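Local coordinates for conserved hypothetical secreted protein (Helicobacter pylori, PDB 4RNZ), which probably acts as a zinc-dependent metalloendopeptidase of the M23 family on peptidoglycan and is a determinant of cell shape, at residues 33-38 against 218-223; 260-265 against 300-305; 202-207 against 310-315; 60-65 against 79-84. One frame throughout, in Å; residues are numbered along the deposited sequence.

Interaction 1 (33-38 against 218-223); sequences KELSAE and PHYGVD. With ZN (zinc ion), chain B.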
loop_
_atom_site.group_PDB
_atom_site.type_symbol
_atom_site.label_atom_id
_atom_site.label_comp_id
_atom_site.label_asym_id
_atom_site.label_seq_id
_atom_site.Cartn_x
_atom_site.Cartn_y
_atom_site.Cartn_z
ATOM N N LYS A 33 -13.303 15.161 -2.763
ATOM C CA LYS A 33 -12.431 15.365 -3.917
ATOM C C LYS A 33 -11.038 14.772 -3.706
ATOM O O LYS A 33 -10.513 14.117 -4.595
ATOM C CB LYS A 33 -12.314 16.847 -4.248
ATOM C CG LYS A 33 -13.587 17.386 -4.865
ATOM C CD LYS A 33 -13.453 18.856 -5.223
ATOM C CE LYS A 33 -14.468 19.270 -6.271
ATOM N NZ LYS A 33 -15.200 20.477 -5.822
ATOM N N GLU A 34 -10.444 14.994 -2.535
ATOM C CA GLU A 34 -9.135 14.402 -2.236
ATOM C C GLU A 34 -9.216 12.869 -2.368
ATOM O O GLU A 34 -8.358 12.224 -2.962
ATOM C CB GLU A 34 -8.664 14.761 -0.824
ATOM C CG GLU A 34 -8.093 16.162 -0.665
ATOM C CD GLU A 34 -7.231 16.319 0.602
ATOM O OE1 GLU A 34 -6.399 17.241 0.634
ATOM O OE2 GLU A 34 -7.375 15.527 1.563
ATOM N N LEU A 35 -10.284 12.310 -1.831
ATOM C CA LEU A 35 -10.520 10.866 -1.859
ATOM C C LEU A 35 -10.548 10.368 -3.321
ATOM O O LEU A 35 -9.872 9.383 -3.688
ATOM C CB LEU A 35 -11.832 10.585 -1.115
ATOM C CG LEU A 35 -12.010 9.502 -0.069
ATOM C CD1 LEU A 35 -10.843 9.396 0.903
ATOM C CD2 LEU A 35 -13.318 9.761 0.667
ATOM N N SER A 36 -11.265 11.110 -4.168
ATOM C CA SER A 36 -11.406 10.782 -5.571
ATOM C C SER A 36 -10.137 10.894 -6.382
ATOM O O SER A 36 -10.063 10.329 -7.450
ATOM C CB SER A 36 -12.473 11.675 -6.211
ATOM O OG SER A 36 -11.966 12.976 -6.482
ATOM N N ALA A 37 -9.137 11.622 -5.895
ATOM C CA ALA A 37 -7.879 11.765 -6.622
ATOM C C ALA A 37 -6.996 10.520 -6.549
ATOM O O ALA A 37 -5.970 10.471 -7.210
ATOM C CB ALA A 37 -7.100 12.979 -6.100
ATOM N N GLU A 38 -7.369 9.527 -5.753
ATOM C CA GLU A 38 -6.503 8.349 -5.580
ATOM C C GLU A 38 -6.899 7.115 -6.387
ATOM O O GLU A 38 -6.567 5.989 -6.013
ATOM C CB GLU A 38 -6.365 7.990 -4.091
ATOM C CG GLU A 38 -5.310 8.812 -3.357
ATOM C CD GLU A 38 -3.892 8.728 -3.975
ATOM O OE1 GLU A 38 -3.153 9.741 -3.949
ATOM O OE2 GLU A 38 -3.490 7.656 -4.479
ATOM N N PRO A 218 -13.201 8.654 5.871
ATOM C CA PRO A 218 -11.857 8.162 5.507
ATOM C C PRO A 218 -10.973 9.257 4.938
ATOM O O PRO A 218 -11.384 9.945 4.015
ATOM C CB PRO A 218 -12.126 7.108 4.430
ATOM C CG PRO A 218 -13.595 6.927 4.391
ATOM C CD PRO A 218 -14.212 8.180 4.919
ATOM N N HIS A 219 -9.762 9.397 5.464
ATOM C CA HIS A 219 -8.807 10.401 4.957
ATOM C C HIS A 219 -7.426 9.774 4.834
ATOM O O HIS A 219 -6.826 9.397 5.836
ATOM C CB HIS A 219 -8.783 11.616 5.880
ATOM C CG HIS A 219 -7.848 12.706 5.443
ATOM N ND1 HIS A 219 -6.901 13.250 6.285
ATOM C CD2 HIS A 219 -7.699 13.334 4.255
ATOM C CE1 HIS A 219 -6.229 14.187 5.641
ATOM N NE2 HIS A 219 -6.703 14.266 4.413
ATOM N N TYR A 220 -6.942 9.636 3.599
ATOM C CA TYR A 220 -5.767 8.823 3.332
ATOM C C TYR A 220 -4.459 9.649 3.305
ATOM O O TYR A 220 -3.599 9.450 2.455
ATOM C CB TYR A 220 -5.962 8.021 2.049
ATOM C CG TYR A 220 -7.030 6.932 2.134
ATOM C CD1 TYR A 220 -7.186 6.164 3.279
ATOM C CD2 TYR A 220 -7.868 6.664 1.048
ATOM C CE1 TYR A 220 -8.155 5.161 3.348
ATOM C CE2 TYR A 220 -8.844 5.668 1.110
ATOM C CZ TYR A 220 -8.979 4.923 2.263
ATOM O OH TYR A 220 -9.922 3.926 2.347
ATOM N N GLY A 221 -4.315 10.534 4.281
ATOM C CA GLY A 221 -3.115 11.353 4.435
ATOM C C GLY A 221 -3.293 12.195 5.678
ATOM O O GLY A 221 -4.196 11.973 6.456
ATOM N N VAL A 222 -2.382 13.133 5.878
ATOM C CA VAL A 222 -2.459 14.086 6.982
ATOM C C VAL A 222 -2.558 15.443 6.320
ATOM O O VAL A 222 -1.790 15.742 5.412
ATOM C CB VAL A 222 -1.196 14.056 7.860
ATOM C CG1 VAL A 222 -1.278 15.124 8.951
ATOM C CG2 VAL A 222 -1.007 12.686 8.462
ATOM N N ASP A 223 -3.522 16.242 6.756
ATOM C CA ASP A 223 -3.647 17.624 6.301
ATOM C C ASP A 223 -2.957 18.517 7.314
ATOM O O ASP A 223 -3.321 18.545 8.494
ATOM C CB ASP A 223 -5.114 18.026 6.132
ATOM C CG ASP A 223 -5.756 17.370 4.932
ATOM O OD1 ASP A 223 -5.033 16.802 4.096
ATOM O OD2 ASP A 223 -6.987 17.417 4.811
HETATM ZN ZN ZN B . -6.000 15.469 3.008
#
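The H219 imidazole and the E34 carboxylate are nearly coplanar, their planes 7° apart, and they meet at the ring's edge: OE2 of E34 lies in the ring plane, 3.2 Å from NE2 of H219. Over one face of the same ring sits the backbone N of G221. The D223 carboxylate is turned 75° from that of E34 and comes from the opposite direction. CD1 of L35 lies 4.0 Å from Y220 CD2, oblique to that ring.

Zinc draws the two carboxylates and the imidazole together. E34 OE2, H219 NE2 and D223 OD1 each bind it at 2.0 Å, and H301 supplies the fourth protein ligand. H219 and D223 form the HxxxD motif of M23 metallopeptidases. E34, carried on helix 30-36, comes from the N-terminal part of the chain and takes a further site on the metal, consistent with a latent, self-blocked enzyme.

Beyond CG the E34 chain is extended (chi2 -161°), which carries the carboxylate from the helix to the metal. Its other oxygen, OE1, is hydrogen-bonded to H266. ND1 of H219 bonds to P203 O, a second-shell contact that fixes the ring's rotation. Next to E34 on the helix, L35 packs against the P218 backbone, its CD1 3.2 Å from P218 O, and the same methyl reaches P218 CB at 4.4 Å. The hydroxyl of Y220 is held by S63.

Interaction 2 (260-265 against 300-305); sequences LRLVYA and LHFGVY. With ZN (zinc ion), chain B.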
loop_
_atom_site.group_PDB
_atom_site.type_symbol
_atom_site.label_atom_id
_atom_site.label_comp_id
_atom_site.label_asym_id
_atom_site.label_seq_id
_atom_site.Cartn_x
_atom_site.Cartn_y
_atom_site.Cartn_z
ATOM N N LEU A 260 7.416 2.302 -0.589
ATOM C CA LEU A 260 6.645 3.506 -0.308
ATOM C C LEU A 260 6.404 4.408 -1.500
ATOM O O LEU A 260 7.269 4.642 -2.352
ATOM C CB LEU A 260 7.262 4.348 0.829
ATOM C CG LEU A 260 7.388 3.776 2.250
ATOM C CD1 LEU A 260 7.876 4.841 3.247
ATOM C CD2 LEU A 260 6.100 3.158 2.766
ATOM N N ARG A 261 5.208 4.976 -1.510
ATOM C CA ARG A 261 4.899 6.115 -2.333
ATOM C C ARG A 261 4.420 7.255 -1.414
ATOM O O ARG A 261 3.501 7.081 -0.608
ATOM C CB ARG A 261 3.809 5.703 -3.302
ATOM C CG ARG A 261 3.305 6.738 -4.283
ATOM C CD ARG A 261 2.202 6.086 -5.145
ATOM N NE ARG A 261 1.211 7.093 -5.339
ATOM C CZ ARG A 261 -0.038 7.096 -4.908
ATOM N NH1 ARG A 261 -0.632 6.053 -4.324
ATOM N NH2 ARG A 261 -0.709 8.201 -5.113
ATOM N N LEU A 262 5.051 8.417 -1.571
ATOM C CA LEU A 262 4.816 9.575 -0.701
ATOM C C LEU A 262 4.224 10.697 -1.545
ATOM O O LEU A 262 4.777 11.059 -2.573
ATOM C CB LEU A 262 6.120 10.016 -0.011
ATOM C CG LEU A 262 6.750 8.997 0.957
ATOM C CD1 LEU A 262 7.747 8.094 0.244
ATOM C CD2 LEU A 262 7.465 9.668 2.113
ATOM N N VAL A 263 3.098 11.240 -1.089
ATOM C CA VAL A 263 2.307 12.204 -1.866
ATOM C C VAL A 263 2.265 13.547 -1.150
ATOM O O VAL A 263 1.955 13.593 0.021
ATOM C CB VAL A 263 0.875 11.666 -2.020
ATOM C CG1 VAL A 263 -0.083 12.723 -2.570
ATOM C CG2 VAL A 263 0.891 10.421 -2.897
ATOM N N TYR A 264 2.546 14.624 -1.872
ATOM C CA TYR A 264 2.575 15.975 -1.324
ATOM C C TYR A 264 1.700 16.854 -2.187
ATOM O O TYR A 264 2.122 17.233 -3.275
ATOM C CB TYR A 264 3.998 16.513 -1.405
ATOM C CG TYR A 264 5.009 15.675 -0.686
ATOM C CD1 TYR A 264 5.559 14.557 -1.284
ATOM C CD2 TYR A 264 5.424 16.012 0.589
ATOM C CE1 TYR A 264 6.498 13.773 -0.615
ATOM C CE2 TYR A 264 6.359 15.247 1.260
ATOM C CZ TYR A 264 6.905 14.138 0.649
ATOM O OH TYR A 264 7.815 13.375 1.332
ATOM N N ALA A 265 0.502 17.188 -1.712
ATOM C CA ALA A 265 -0.513 17.809 -2.559
ATOM C C ALA A 265 -0.961 19.186 -2.077
ATOM O O ALA A 265 -0.785 19.554 -0.913
ATOM C CB ALA A 265 -1.730 16.889 -2.687
ATOM N N LEU A 300 -1.018 21.449 3.322
ATOM C CA LEU A 300 -0.331 20.370 2.610
ATOM C C LEU A 300 -1.081 19.085 2.945
ATOM O O LEU A 300 -1.250 18.757 4.112
ATOM C CB LEU A 300 1.116 20.252 3.078
ATOM C CG LEU A 300 1.847 18.982 2.628
ATOM C CD1 LEU A 300 1.985 18.991 1.114
ATOM C CD2 LEU A 300 3.175 18.890 3.328
ATOM N N HIS A 301 -1.524 18.365 1.926
ATOM C CA HIS A 301 -1.981 17.002 2.128
ATOM C C HIS A 301 -0.751 16.103 1.935
ATOM O O HIS A 301 -0.152 16.114 0.858
ATOM C CB HIS A 301 -3.094 16.641 1.148
ATOM C CG HIS A 301 -3.449 15.191 1.167
ATOM N ND1 HIS A 301 -4.562 14.716 1.814
ATOM C CD2 HIS A 301 -2.810 14.108 0.671
ATOM C CE1 HIS A 301 -4.605 13.398 1.704
ATOM N NE2 HIS A 301 -3.552 13.005 1.012
ATOM N N PHE A 302 -0.383 15.354 2.979
ATOM C CA PHE A 302 0.782 14.470 2.981
ATOM C C PHE A 302 0.306 13.037 3.094
ATOM O O PHE A 302 -0.287 12.657 4.100
ATOM C CB PHE A 302 1.745 14.813 4.136
ATOM C CG PHE A 302 2.977 13.905 4.245
ATOM C CD1 PHE A 302 3.748 13.581 3.135
ATOM C CD2 PHE A 302 3.349 13.380 5.469
ATOM C CE1 PHE A 302 4.866 12.766 3.244
ATOM C CE2 PHE A 302 4.465 12.580 5.590
ATOM C CZ PHE A 302 5.219 12.255 4.471
ATOM N N GLY A 303 0.535 12.266 2.040
ATOM C CA GLY A 303 0.098 10.875 1.986
ATOM C C GLY A 303 1.239 9.878 1.880
ATOM O O GLY A 303 2.248 10.145 1.226
ATOM N N VAL A 304 1.075 8.730 2.533
ATOM C CA VAL A 304 2.033 7.664 2.451
ATOM C C VAL A 304 1.302 6.366 2.132
ATOM O O VAL A 304 0.281 6.069 2.744
ATOM C CB VAL A 304 2.865 7.517 3.732
ATOM C CG1 VAL A 304 3.857 6.357 3.597
ATOM C CG2 VAL A 304 3.621 8.822 4.019
ATOM N N TYR A 305 1.852 5.640 1.156
ATOM C CA TYR A 305 1.328 4.348 0.674
ATOM C C TYR A 305 2.412 3.287 0.794
ATOM O O TYR A 305 3.485 3.456 0.224
ATOM C CB TYR A 305 0.940 4.461 -0.792
ATOM C CG TYR A 305 -0.212 5.393 -0.970
ATOM C CD1 TYR A 305 -0.008 6.763 -1.061
ATOM C CD2 TYR A 305 -1.524 4.913 -1.003
ATOM C CE1 TYR A 305 -1.082 7.634 -1.152
ATOM C CE2 TYR A 305 -2.599 5.785 -1.122
ATOM C CZ TYR A 305 -2.353 7.142 -1.179
ATOM O OH TYR A 305 -3.391 8.020 -1.290
HETATM ZN ZN ZN B . -6.000 15.469 3.008
#
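R261 and Y305 face each other at one end of an antiparallel ladder whose backbone bonds run on through V263 with G303 and A265 with H301. Each of these three pairs is joined by two N-H...O bonds. The V263 N to G303 O bond is 2.7 Å long; the one from H301 N to A265 O is the longest, 3.2 Å. Between them lie the non-hydrogen-bonded pairs L262 with V304 and Y264 with F302.

The cation-pi contact is on the face carrying V263 and H301. R261 runs out with CG anti to its backbone N (chi1 180°) and bends at chi3, which lays the guanidinium over the Y305 ring, planes 26° apart. NH1 of R261 stands 3.3 Å above that ring's plane, over its centre. Salt bridges from R261 to E38 and E254 grip the same group.

Apolar contacts fill both faces. CG2 of V263 reaches Y305 CE1 at 3.8 Å, passing the side-chain-less G303. On the other face Y264 and F302 lie side by side with their rings oblique to each other, Y264 CE2 being 3.5 Å from F302 CE1, and CD2 of L262 approaches the edge of F302.

Metal binding comes from H301, the second histidine of the M23 HxH motif: its ND1 is 2.0 Å from zinc.

In the sheet, strand 252-257 flanks 260-267 on its far side, while strands 222-225 and 309-311 both pair with the other edge of 299-306, the one away from 260-267.

Interaction 3 (202-207 against 310-315); sequences SPFSYG and PINPLG
F204, in the loop that leaves strand 199-202, lies flat on the turn that follows strand 309-311, near the zinc site of the M23 peptidase fold, its nearest side-chain atom about 9 Å from the metal. One face of its ring covers the peptide joining I311 to N312: the carbonyl C of I311 stands 3.5 Å above the ring plane, toward the rim, and N of N312 lies over the centre. With CG anti to the backbone N (chi1 -177°), the F204 ring is directed at this peptide. The N312 amide is within 10° of parallel to the ring, but the two side chains slide past each other in opposite directions, bringing N312 OD1 to 3.4 Å from F204 CB. Prolines close the sides, with P310 CB at the ring's edge, 3.9 Å from CE2 of F204, and P313 CD approaching CD2 obliquely.

Polar links are mostly through water. One molecule accepts from F204 N and donates to N312 OD1; another joins N312 N, from which it accepts, to the hydroxyl of Y206. Y206 OH also lies 3.4 Å from P310 O, a weak contact at best. The Y206 ring meanwhile receives CE1 of F204 over its centre. S205 O accepts from the backbone N of the zinc ligand H219.

The donor L314 N stands well above the N312 amide plane, but acceptance by N312 OD1 from this backbone N two residues on, at 3.1 Å, makes an Asx turn.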
loop_
_atom_site.group_PDB
_atom_site.type_symbol
_atom_site.label_atom_id
_atom_site.label_comp_id
_atom_site.label_asym_id
_atom_site.label_seq_id
_atom_site.Cartn_x
_atom_site.Cartn_y
_atom_site.Cartn_z
ATOM N N SER A 202 -6.545 17.705 9.779
ATOM C CA SER A 202 -7.260 16.463 9.586
ATOM C C SER A 202 -6.272 15.308 9.572
ATOM O O SER A 202 -5.438 15.227 8.678
ATOM C CB SER A 202 -8.062 16.491 8.282
ATOM O OG SER A 202 -8.887 15.342 8.206
ATOM N N PRO A 203 -6.349 14.421 10.575
ATOM C CA PRO A 203 -5.404 13.321 10.587
ATOM C C PRO A 203 -5.808 12.201 9.627
ATOM O O PRO A 203 -6.848 12.259 8.973
ATOM C CB PRO A 203 -5.467 12.836 12.044
ATOM C CG PRO A 203 -6.875 13.104 12.449
ATOM C CD PRO A 203 -7.279 14.364 11.722
ATOM N N PHE A 204 -4.966 11.192 9.564
ATOM C CA PHE A 204 -5.236 10.008 8.784
ATOM C C PHE A 204 -6.378 9.258 9.407
ATOM O O PHE A 204 -6.428 9.119 10.610
ATOM C CB PHE A 204 -3.998 9.112 8.777
ATOM C CG PHE A 204 -4.150 7.873 7.941
ATOM C CD1 PHE A 204 -4.723 6.714 8.474
ATOM C CD2 PHE A 204 -3.757 7.874 6.613
ATOM C CE1 PHE A 204 -4.862 5.560 7.696
ATOM C CE2 PHE A 204 -3.898 6.719 5.823
ATOM C CZ PHE A 204 -4.447 5.567 6.365
ATOM N N SER A 205 -7.271 8.729 8.578
ATOM C CA SER A 205 -8.341 7.864 9.057
ATOM C C SER A 205 -8.757 6.808 8.012
ATOM O O SER A 205 -8.952 7.110 6.827
ATOM C CB SER A 205 -9.558 8.708 9.456
ATOM O OG SER A 205 -10.619 7.858 9.857
ATOM N N TYR A 206 -8.868 5.568 8.462
ATOM C CA TYR A 206 -9.482 4.513 7.649
ATOM C C TYR A 206 -10.987 4.704 7.517
ATOM O O TYR A 206 -11.589 4.217 6.558
ATOM C CB TYR A 206 -9.174 3.128 8.230
ATOM C CG TYR A 206 -7.728 2.743 8.065
ATOM C CD1 TYR A 206 -7.190 2.590 6.798
ATOM C CD2 TYR A 206 -6.888 2.538 9.178
ATOM C CE1 TYR A 206 -5.864 2.246 6.620
ATOM C CE2 TYR A 206 -5.559 2.178 9.005
ATOM C CZ TYR A 206 -5.061 2.041 7.721
ATOM O OH TYR A 206 -3.756 1.715 7.506
ATOM N N GLY A 207 -11.583 5.429 8.462
ATOM C CA GLY A 207 -13.021 5.658 8.490
ATOM C C GLY A 207 -13.826 4.456 8.964
ATOM O O GLY A 207 -15.033 4.408 8.740
ATOM N N PRO A 310 -2.736 2.895 1.589
ATOM C CA PRO A 310 -2.499 4.072 2.427
ATOM C C PRO A 310 -2.218 3.655 3.859
ATOM O O PRO A 310 -2.831 2.720 4.372
ATOM C CB PRO A 310 -3.826 4.866 2.342
ATOM C CG PRO A 310 -4.823 3.988 1.663
ATOM C CD PRO A 310 -4.107 2.826 1.051
ATOM N N ILE A 311 -1.283 4.354 4.490
ATOM C CA ILE A 311 -0.858 4.072 5.838
ATOM C C ILE A 311 -0.663 5.427 6.542
ATOM O O ILE A 311 -0.335 6.435 5.894
ATOM C CB ILE A 311 0.418 3.184 5.816
ATOM C CG1 ILE A 311 0.758 2.674 7.222
ATOM C CG2 ILE A 311 1.597 3.931 5.204
ATOM C CD1 ILE A 311 1.775 1.534 7.272
ATOM N N ASN A 312 -0.945 5.464 7.840
ATOM C CA ASN A 312 -0.817 6.697 8.610
ATOM C C ASN A 312 0.635 7.203 8.600
ATOM O O ASN A 312 1.535 6.528 9.118
ATOM C CB ASN A 312 -1.291 6.502 10.058
ATOM C CG ASN A 312 -1.247 7.792 10.854
ATOM O OD1 ASN A 312 -0.951 8.870 10.332
ATOM N ND2 ASN A 312 -1.529 7.690 12.127
ATOM N N PRO A 313 0.873 8.385 7.998
ATOM C CA PRO A 313 2.254 8.877 7.876
ATOM C C PRO A 313 2.893 9.098 9.252
ATOM O O PRO A 313 4.092 8.875 9.420
ATOM C CB PRO A 313 2.091 10.197 7.129
ATOM C CG PRO A 313 0.827 10.028 6.362
ATOM C CD PRO A 313 -0.072 9.276 7.314
ATOM N N LEU A 314 2.073 9.498 10.217
ATOM C CA LEU A 314 2.543 9.802 11.554
ATOM C C LEU A 314 3.202 8.612 12.225
ATOM O O LEU A 314 4.160 8.780 12.975
ATOM C CB LEU A 314 1.399 10.348 12.396
ATOM C CG LEU A 314 0.763 11.642 11.865
ATOM C CD1 LEU A 314 -0.088 12.227 12.978
ATOM C CD2 LEU A 314 1.755 12.691 11.345
ATOM N N GLY A 315 2.739 7.405 11.911
ATOM C CA GLY A 315 3.392 6.203 12.399
ATOM C C GLY A 315 4.851 6.065 12.043
ATOM O O GLY A 315 5.583 5.339 12.717
HETATM O O HOH W 1 -2.581 11.027 11.117
HETATM O O HOH W 2 -2.232 3.139 9.193
#

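Interaction 4 (60-65 against 79-84); sequences IPISQD and LDFIPI
I84 and D65 extend by one step the pairing of strands 66-73 and 76-83 in the five-stranded antiparallel sheet of the N-terminal region, I84 N giving a 3.1 Å hydrogen bond to D65 O. Strand 55-61 is separated from 76-83 by strand 66-73, and the two segments therefore meet through the loop 62-65 and across the sheet's face.

The tight part is apolar. I62 and F81 cross at about a right angle, and CD1 of I62 meets the ring of F81 at its edge, 3.5 Å from F81 CD1. That reach depends on chi1 of I62 (53°), which places CG1 between the backbone N and carbonyl. L35 of helix 30-36 packs on both residues. The I84 side chain plugs the loop: its CD1 lies 3.4 Å from S63 O, 3.7 Å from Q64 O and 4.1 Å from P61 CB. Q64 O is buried here without a hydrogen-bonding partner.

The looser side is at P83, which is exposed and meets the loop through its backbone, its CA making a CA-H...O contact of 3.4 Å with D65 O. That oxygen thus takes both the P83 CA-H and the I84 N-H. The carboxylate of D65 turns elsewhere, OD2 forming a salt bridge with R208.

Within the loop itself, S63 OG accepts from D65 N at 3.2 Å in an ST turn, and it is also hydrogen-bonded to Y220 OH.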
loop_
_atom_site.group_PDB
_atom_site.type_symbol
_atom_site.label_atom_id
_atom_site.label_comp_id
_atom_site.label_asym_id
_atom_site.label_seq_id
_atom_site.Cartn_x
_atom_site.Cartn_y
_atom_site.Cartn_z
ATOM N N ILE A 60 -15.342 1.666 -8.680
ATOM C CA ILE A 60 -13.974 2.094 -8.952
ATOM C C ILE A 60 -13.205 2.169 -7.628
ATOM O O ILE A 60 -13.495 3.011 -6.776
ATOM C CB ILE A 60 -13.942 3.471 -9.635
ATOM C CG1 ILE A 60 -14.740 3.449 -10.958
ATOM C CG2 ILE A 60 -12.507 3.903 -9.908
ATOM C CD1 ILE A 60 -15.087 4.852 -11.472
ATOM N N PRO A 61 -12.239 1.265 -7.428
ATOM C CA PRO A 61 -11.581 1.226 -6.130
ATOM C C PRO A 61 -10.688 2.438 -5.937
ATOM O O PRO A 61 -10.033 2.847 -6.881
ATOM C CB PRO A 61 -10.706 -0.029 -6.210
ATOM C CG PRO A 61 -11.189 -0.794 -7.387
ATOM C CD PRO A 61 -11.758 0.208 -8.326
ATOM N N ILE A 62 -10.694 3.008 -4.738
ATOM C CA ILE A 62 -9.749 4.057 -4.373
ATOM C C ILE A 62 -8.750 3.605 -3.301
ATOM O O ILE A 62 -7.799 4.312 -3.044
ATOM C CB ILE A 62 -10.416 5.387 -3.972
ATOM C CG1 ILE A 62 -11.464 5.211 -2.895
ATOM C CG2 ILE A 62 -11.070 6.059 -5.179
ATOM C CD1 ILE A 62 -12.120 6.529 -2.539
ATOM N N SER A 63 -8.993 2.463 -2.660
ATOM C CA SER A 63 -8.021 1.854 -1.753
ATOM C C SER A 63 -8.315 0.364 -1.764
ATOM O O SER A 63 -9.112 -0.104 -2.583
ATOM C CB SER A 63 -8.155 2.418 -0.335
ATOM O OG SER A 63 -9.350 1.981 0.310
ATOM N N GLN A 64 -7.698 -0.383 -0.860
ATOM C CA GLN A 64 -7.964 -1.815 -0.765
ATOM C C GLN A 64 -9.327 -2.107 -0.137
ATOM O O GLN A 64 -9.849 -3.214 -0.267
ATOM C CB GLN A 64 -6.869 -2.537 0.025
ATOM C CG GLN A 64 -6.899 -2.257 1.520
ATOM C CD GLN A 64 -6.090 -1.032 1.919
ATOM O OE1 GLN A 64 -5.954 -0.066 1.154
ATOM N NE2 GLN A 64 -5.558 -1.061 3.125
ATOM N N ASP A 65 -9.916 -1.142 0.556
ATOM C CA ASP A 65 -11.237 -1.400 1.104
ATOM C C ASP A 65 -12.283 -0.323 0.896
ATOM O O ASP A 65 -13.357 -0.418 1.474
ATOM C CB ASP A 65 -11.141 -1.793 2.565
ATOM C CG ASP A 65 -10.481 -0.757 3.385
ATOM O OD1 ASP A 65 -10.768 0.425 3.151
ATOM O OD2 ASP A 65 -9.666 -1.138 4.250
ATOM N N LEU A 79 -23.106 9.561 -6.456
ATOM C CA LEU A 79 -21.776 9.043 -6.205
ATOM C C LEU A 79 -21.614 8.816 -4.735
ATOM O O LEU A 79 -21.760 9.753 -3.943
ATOM C CB LEU A 79 -20.754 10.040 -6.738
ATOM C CG LEU A 79 -19.322 9.553 -6.865
ATOM C CD1 LEU A 79 -18.617 10.319 -7.974
ATOM C CD2 LEU A 79 -18.610 9.659 -5.522
ATOM N N ASP A 80 -21.353 7.564 -4.364
ATOM C CA ASP A 80 -21.104 7.213 -2.976
ATOM C C ASP A 80 -19.698 6.646 -2.874
ATOM O O ASP A 80 -19.181 6.098 -3.834
ATOM C CB ASP A 80 -22.084 6.143 -2.446
ATOM C CG ASP A 80 -23.520 6.612 -2.419
ATOM O OD1 ASP A 80 -23.753 7.799 -2.168
ATOM O OD2 ASP A 80 -24.422 5.778 -2.639
ATOM N N PHE A 81 -19.126 6.756 -1.685
ATOM C CA PHE A 81 -17.875 6.083 -1.348
ATOM C C PHE A 81 -18.292 4.940 -0.458
ATOM O O PHE A 81 -18.868 5.171 0.594
ATOM C CB PHE A 81 -16.948 7.046 -0.649
ATOM C CG PHE A 81 -16.426 8.123 -1.555
ATOM C CD1 PHE A 81 -15.277 7.921 -2.313
ATOM C CD2 PHE A 81 -17.093 9.333 -1.669
ATOM C CE1 PHE A 81 -14.798 8.907 -3.176
ATOM C CE2 PHE A 81 -16.618 10.323 -2.516
ATOM C CZ PHE A 81 -15.474 10.110 -3.275
ATOM N N ILE A 82 -18.042 3.705 -0.892
ATOM C CA ILE A 82 -18.549 2.545 -0.170
ATOM C C ILE A 82 -17.472 1.501 0.088
ATOM O O ILE A 82 -16.459 1.495 -0.608
ATOM C CB ILE A 82 -19.724 1.895 -0.938
ATOM C CG1 ILE A 82 -19.260 1.330 -2.268
ATOM C CG2 ILE A 82 -20.839 2.910 -1.153
ATOM C CD1 ILE A 82 -20.305 0.463 -2.955
ATOM N N PRO A 83 -17.702 0.590 1.056
ATOM C CA PRO A 83 -16.763 -0.523 1.280
ATOM C C PRO A 83 -16.648 -1.466 0.085
ATOM O O PRO A 83 -17.588 -1.578 -0.712
ATOM C CB PRO A 83 -17.378 -1.278 2.465
ATOM C CG PRO A 83 -18.267 -0.300 3.136
ATOM C CD PRO A 83 -18.776 0.611 2.065
ATOM N N ILE A 84 -15.484 -2.092 -0.046
ATOM C CA ILE A 84 -15.225 -3.169 -0.981
ATOM C C ILE A 84 -15.405 -4.474 -0.230
ATOM O O ILE A 84 -14.797 -4.690 0.831
ATOM C CB ILE A 84 -13.798 -3.139 -1.553
ATOM C CG1 ILE A 84 -13.531 -1.843 -2.336
ATOM C CG2 ILE A 84 -13.580 -4.303 -2.496
ATOM C CD1 ILE A 84 -12.079 -1.691 -2.781
#

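How the interactions relate
From the N terminus, helix 30-36 opens interaction 1, whose loop stays open until 218-223. Interaction 4 opens and closes within that loop, tying loop 62-65 to edge strand 76-83 of the N-terminal sheet. Before interaction 1 closes, segment 202-207 opens interaction 3, and the two cross, alternating along the chain. Interaction 2, which joins strands 260-267 and 299-306, is nested inside the loop closed by interaction 3. Interaction 1 ties the N-terminal region to the peptidase sheet; interactions 1 and 2 together supply all four protein ligands of the zinc and share the backbone pairing of V222 with F302. Interaction 3 meets H219 of interaction 1 and, through V304-I311, interaction 2, while Q64 of interaction 4 packs on P310.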